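Long-range contact in fumarate lyase (Mesorhizobium sp., PDB 3C8T), which belongs to the fumarate lyase family, largely helical enzymes of the fumarase/aspartase type, and is assembled here from four chains: residues A[184-196]-A[211-225]. Numbering follows the deposited sequence.
Sequences RVLVVEFSGASGT and LARELNLGVPSITWH
The carboxylate of E189 lies over one face of the W224 indole, with OE2 3.2 Å above the ring plane and over its centre, the two planes turned 30° apart. At the indole's edge NE1 donates to V188 O over 2.9 Å; the oxygen sits in the ring plane, whereas the donor stands above the plane of the carbonyl. I222 O, from the same segment as the indole, also lies at the edge in the ring plane. The other E189 oxygen, OE1, takes W224 N on its syn lone pair at 3.0 Å, nearly straight at 171°. With CG anti to the backbone N (chi1 -178°) and a bend at chi2, the E189 chain brings its carboxylate back across the indole. H225 meets G192 O at its edge, CE1 to O 3.0 Å, and CD2 lies 3.4 Å from E189 CD; its NE2 is hydrogen-bonded to D106, which also receives S191 N and G192 N. T223 OG1 donates to G195 O at 2.8 Å, on a lone pair in the carbonyl plane, and lies 2.7 Å from S191 OG. Farther along, V188 packs its CG2 on L211 and its CG1 on A212 and P220. Beside it, G218 N to L186 O and V188 N to G218 O, the latter 3.1 Å, form a single beta bridge between V187 and G218. A Schellman motif at N216 ends helix 204-215 and turns the chain into this bridge. The contact thus ties the loop leaving long helix 160-185 to the one after helix 204-215, in the helical fold of the fumarase/aspartase superfamily.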
# COMPACT_ATOMS: atom_id res chain seq x y z
N ARG A 184 10.72 -7.72 -22.58
CA ARG A 184 11.54 -7.00 -21.61
C ARG A 184 11.98 -7.92 -20.44
O ARG A 184 13.18 -7.94 -20.07
CB ARG A 184 10.94 -5.66 -21.12
CG ARG A 184 11.17 -4.47 -22.14
CD ARG A 184 10.59 -3.16 -21.60
NE ARG A 184 9.16 -3.28 -21.23
CZ ARG A 184 8.13 -2.90 -21.99
NH1 ARG A 184 8.33 -2.37 -23.19
NH2 ARG A 184 6.89 -3.05 -21.55
N VAL A 185 11.03 -8.69 -19.93
CA VAL A 185 11.30 -9.52 -18.78
C VAL A 185 12.01 -10.82 -19.17
O VAL A 185 12.76 -11.35 -18.36
CB VAL A 185 10.01 -9.78 -17.90
CG1 VAL A 185 8.99 -10.63 -18.65
CG2 VAL A 185 10.38 -10.44 -16.56
N LEU A 186 11.81 -11.31 -20.40
CA LEU A 186 12.38 -12.63 -20.75
C LEU A 186 13.80 -12.56 -21.31
O LEU A 186 14.04 -12.83 -22.50
CB LEU A 186 11.43 -13.46 -21.63
CG LEU A 186 10.04 -13.72 -21.02
CD1 LEU A 186 9.12 -14.38 -22.06
CD2 LEU A 186 10.10 -14.57 -19.74
N VAL A 187 14.73 -12.21 -20.43
CA VAL A 187 16.13 -12.07 -20.78
C VAL A 187 16.92 -12.84 -19.77
O VAL A 187 16.50 -13.01 -18.63
CB VAL A 187 16.63 -10.56 -20.82
CG1 VAL A 187 16.03 -9.80 -21.98
CG2 VAL A 187 16.37 -9.83 -19.52
N VAL A 188 18.08 -13.32 -20.21
CA VAL A 188 19.00 -14.11 -19.38
C VAL A 188 19.59 -13.21 -18.30
O VAL A 188 19.75 -11.98 -18.51
CB VAL A 188 20.12 -14.75 -20.30
CG1 VAL A 188 21.31 -13.76 -20.59
CG2 VAL A 188 20.63 -16.01 -19.70
N GLU A 189 19.93 -13.79 -17.16
CA GLU A 189 20.87 -13.10 -16.27
C GLU A 189 22.19 -13.91 -16.17
O GLU A 189 22.18 -15.03 -15.65
CB GLU A 189 20.31 -12.90 -14.86
CG GLU A 189 21.29 -12.14 -13.97
CD GLU A 189 21.02 -10.65 -13.97
OE1 GLU A 189 21.71 -9.96 -14.73
OE2 GLU A 189 20.12 -10.18 -13.24
N PHE A 190 23.28 -13.36 -16.69
CA PHE A 190 24.59 -13.96 -16.47
C PHE A 190 25.68 -12.90 -16.43
O PHE A 190 26.13 -12.40 -17.50
CB PHE A 190 24.92 -15.04 -17.52
CG PHE A 190 26.21 -15.74 -17.26
CD1 PHE A 190 26.32 -16.64 -16.20
CD2 PHE A 190 27.33 -15.47 -18.05
CE1 PHE A 190 27.52 -17.27 -15.93
CE2 PHE A 190 28.54 -16.07 -17.80
CZ PHE A 190 28.66 -16.99 -16.75
N SER A 191 26.06 -12.50 -15.21
CA SER A 191 27.01 -11.40 -15.07
C SER A 191 28.01 -11.58 -13.94
O SER A 191 28.87 -10.73 -13.76
CB SER A 191 26.30 -10.06 -14.90
OG SER A 191 25.66 -9.65 -16.10
N GLY A 192 27.91 -12.65 -13.18
CA GLY A 192 28.89 -12.90 -12.16
C GLY A 192 28.76 -12.02 -10.93
O GLY A 192 27.85 -11.17 -10.84
N ALA A 193 29.72 -12.19 -10.01
CA ALA A 193 29.58 -11.81 -8.60
C ALA A 193 29.31 -10.34 -8.41
O ALA A 193 28.44 -9.99 -7.62
CB ALA A 193 30.82 -12.23 -7.82
N SER A 194 30.01 -9.47 -9.13
CA SER A 194 29.60 -8.08 -9.10
C SER A 194 29.19 -7.53 -10.44
O SER A 194 29.20 -6.32 -10.63
CB SER A 194 30.60 -7.17 -8.37
OG SER A 194 31.84 -7.28 -9.00
N GLY A 195 28.77 -8.40 -11.35
CA GLY A 195 28.15 -7.96 -12.62
C GLY A 195 29.06 -7.64 -13.80
O GLY A 195 28.56 -7.18 -14.86
N THR A 196 30.37 -7.86 -13.63
CA THR A 196 31.42 -7.56 -14.63
C THR A 196 31.96 -8.79 -15.33
O THR A 196 32.81 -8.68 -16.26
CB THR A 196 32.66 -6.87 -13.98
OG1 THR A 196 33.23 -7.73 -12.96
CG2 THR A 196 32.27 -5.55 -13.36
N LEU A 211 24.56 -18.13 -23.99
CA LEU A 211 23.66 -18.67 -22.98
C LEU A 211 22.21 -18.27 -23.23
O LEU A 211 21.32 -19.08 -23.08
CB LEU A 211 24.13 -18.25 -21.59
CG LEU A 211 23.28 -18.65 -20.39
CD1 LEU A 211 23.29 -20.14 -20.26
CD2 LEU A 211 23.86 -18.02 -19.13
N ALA A 212 21.98 -17.03 -23.63
CA ALA A 212 20.63 -16.58 -23.97
C ALA A 212 20.09 -17.46 -25.12
O ALA A 212 18.94 -17.91 -25.11
CB ALA A 212 20.66 -15.13 -24.36
N ARG A 213 20.96 -17.73 -26.09
CA ARG A 213 20.59 -18.50 -27.26
C ARG A 213 20.23 -19.90 -26.85
O ARG A 213 19.21 -20.40 -27.26
CB ARG A 213 21.72 -18.46 -28.28
CG ARG A 213 21.29 -18.82 -29.68
CD ARG A 213 22.28 -18.32 -30.74
NE ARG A 213 23.42 -19.21 -31.01
CZ ARG A 213 23.48 -20.53 -30.79
NH1 ARG A 213 22.45 -21.18 -30.27
NH2 ARG A 213 24.59 -21.19 -31.09
N GLU A 214 21.05 -20.53 -26.00
CA GLU A 214 20.80 -21.90 -25.55
C GLU A 214 19.45 -22.05 -24.85
O GLU A 214 18.83 -23.09 -24.93
CB GLU A 214 21.87 -22.34 -24.53
CG GLU A 214 23.01 -23.13 -25.07
CD GLU A 214 22.56 -24.40 -25.81
OE1 GLU A 214 22.86 -24.49 -27.02
OE2 GLU A 214 21.90 -25.28 -25.19
N LEU A 215 19.03 -21.02 -24.12
CA LEU A 215 17.81 -21.10 -23.33
C LEU A 215 16.65 -20.48 -24.08
O LEU A 215 15.53 -20.50 -23.60
CB LEU A 215 17.99 -20.35 -22.01
CG LEU A 215 18.98 -20.97 -21.04
CD1 LEU A 215 19.21 -20.04 -19.86
CD2 LEU A 215 18.47 -22.33 -20.60
N ASN A 216 16.94 -19.90 -25.23
CA ASN A 216 15.94 -19.18 -25.99
C ASN A 216 15.39 -17.94 -25.26
O ASN A 216 14.20 -17.70 -25.28
CB ASN A 216 14.81 -20.15 -26.39
CG ASN A 216 13.85 -19.55 -27.40
OD1 ASN A 216 14.21 -18.67 -28.18
ND2 ASN A 216 12.60 -20.02 -27.36
N LEU A 217 16.28 -17.13 -24.67
CA LEU A 217 15.89 -15.89 -23.99
C LEU A 217 16.51 -14.70 -24.71
O LEU A 217 17.47 -14.87 -25.50
CB LEU A 217 16.36 -15.93 -22.52
CG LEU A 217 15.65 -16.97 -21.64
CD1 LEU A 217 16.37 -17.17 -20.33
CD2 LEU A 217 14.11 -16.64 -21.42
N GLY A 218 16.01 -13.49 -24.46
CA GLY A 218 16.73 -12.31 -25.01
C GLY A 218 18.05 -12.13 -24.24
O GLY A 218 18.32 -12.83 -23.26
N VAL A 219 18.86 -11.18 -24.70
CA VAL A 219 20.07 -10.73 -24.05
C VAL A 219 19.77 -9.36 -23.44
O VAL A 219 19.30 -8.47 -24.13
CB VAL A 219 21.24 -10.59 -25.09
CG1 VAL A 219 22.55 -10.05 -24.45
CG2 VAL A 219 21.53 -11.93 -25.83
N PRO A 220 20.04 -9.17 -22.13
CA PRO A 220 19.83 -7.86 -21.51
C PRO A 220 20.81 -6.83 -22.06
O PRO A 220 21.91 -7.19 -22.55
CB PRO A 220 20.17 -8.13 -20.04
CG PRO A 220 21.19 -9.22 -20.07
CD PRO A 220 20.60 -10.14 -21.15
N SER A 221 20.44 -5.56 -21.98
CA SER A 221 21.37 -4.50 -22.38
C SER A 221 22.64 -4.51 -21.47
O SER A 221 23.76 -4.26 -21.92
CB SER A 221 20.69 -3.15 -22.30
OG SER A 221 19.93 -3.06 -21.13
N ILE A 222 22.41 -4.81 -20.18
CA ILE A 222 23.44 -4.90 -19.15
C ILE A 222 22.83 -5.66 -17.94
O ILE A 222 21.58 -5.78 -17.79
CB ILE A 222 23.99 -3.47 -18.76
CG1 ILE A 222 25.28 -3.53 -17.91
CG2 ILE A 222 22.88 -2.61 -18.07
CD1 ILE A 222 26.05 -2.19 -17.87
N THR A 223 23.73 -6.17 -17.10
CA THR A 223 23.45 -6.77 -15.81
C THR A 223 22.22 -6.14 -15.14
O THR A 223 22.08 -4.90 -15.06
CB THR A 223 24.67 -6.58 -14.89
OG1 THR A 223 25.84 -7.04 -15.58
CG2 THR A 223 24.51 -7.34 -13.54
N TRP A 224 21.30 -7.00 -14.70
CA TRP A 224 20.11 -6.49 -14.03
C TRP A 224 19.96 -7.05 -12.61
O TRP A 224 18.86 -7.13 -12.10
CB TRP A 224 18.85 -6.66 -14.92
CG TRP A 224 18.63 -8.04 -15.47
CD1 TRP A 224 19.22 -8.61 -16.56
CD2 TRP A 224 17.71 -9.05 -14.95
NE1 TRP A 224 18.73 -9.90 -16.76
CE2 TRP A 224 17.79 -10.17 -15.79
CE3 TRP A 224 16.80 -9.07 -13.87
CZ2 TRP A 224 17.03 -11.32 -15.58
CZ3 TRP A 224 16.03 -10.23 -13.66
CH2 TRP A 224 16.15 -11.32 -14.51
N HIS A 225 21.07 -7.45 -11.98
CA HIS A 225 21.07 -7.90 -10.59
C HIS A 225 20.35 -6.85 -9.73
O HIS A 225 19.62 -7.19 -8.81
CB HIS A 225 22.50 -8.09 -10.07
CG HIS A 225 23.23 -9.28 -10.63
ND1 HIS A 225 24.61 -9.31 -10.75
CD2 HIS A 225 22.78 -10.47 -11.09
CE1 HIS A 225 24.97 -10.47 -11.27
NE2 HIS A 225 23.89 -11.19 -11.48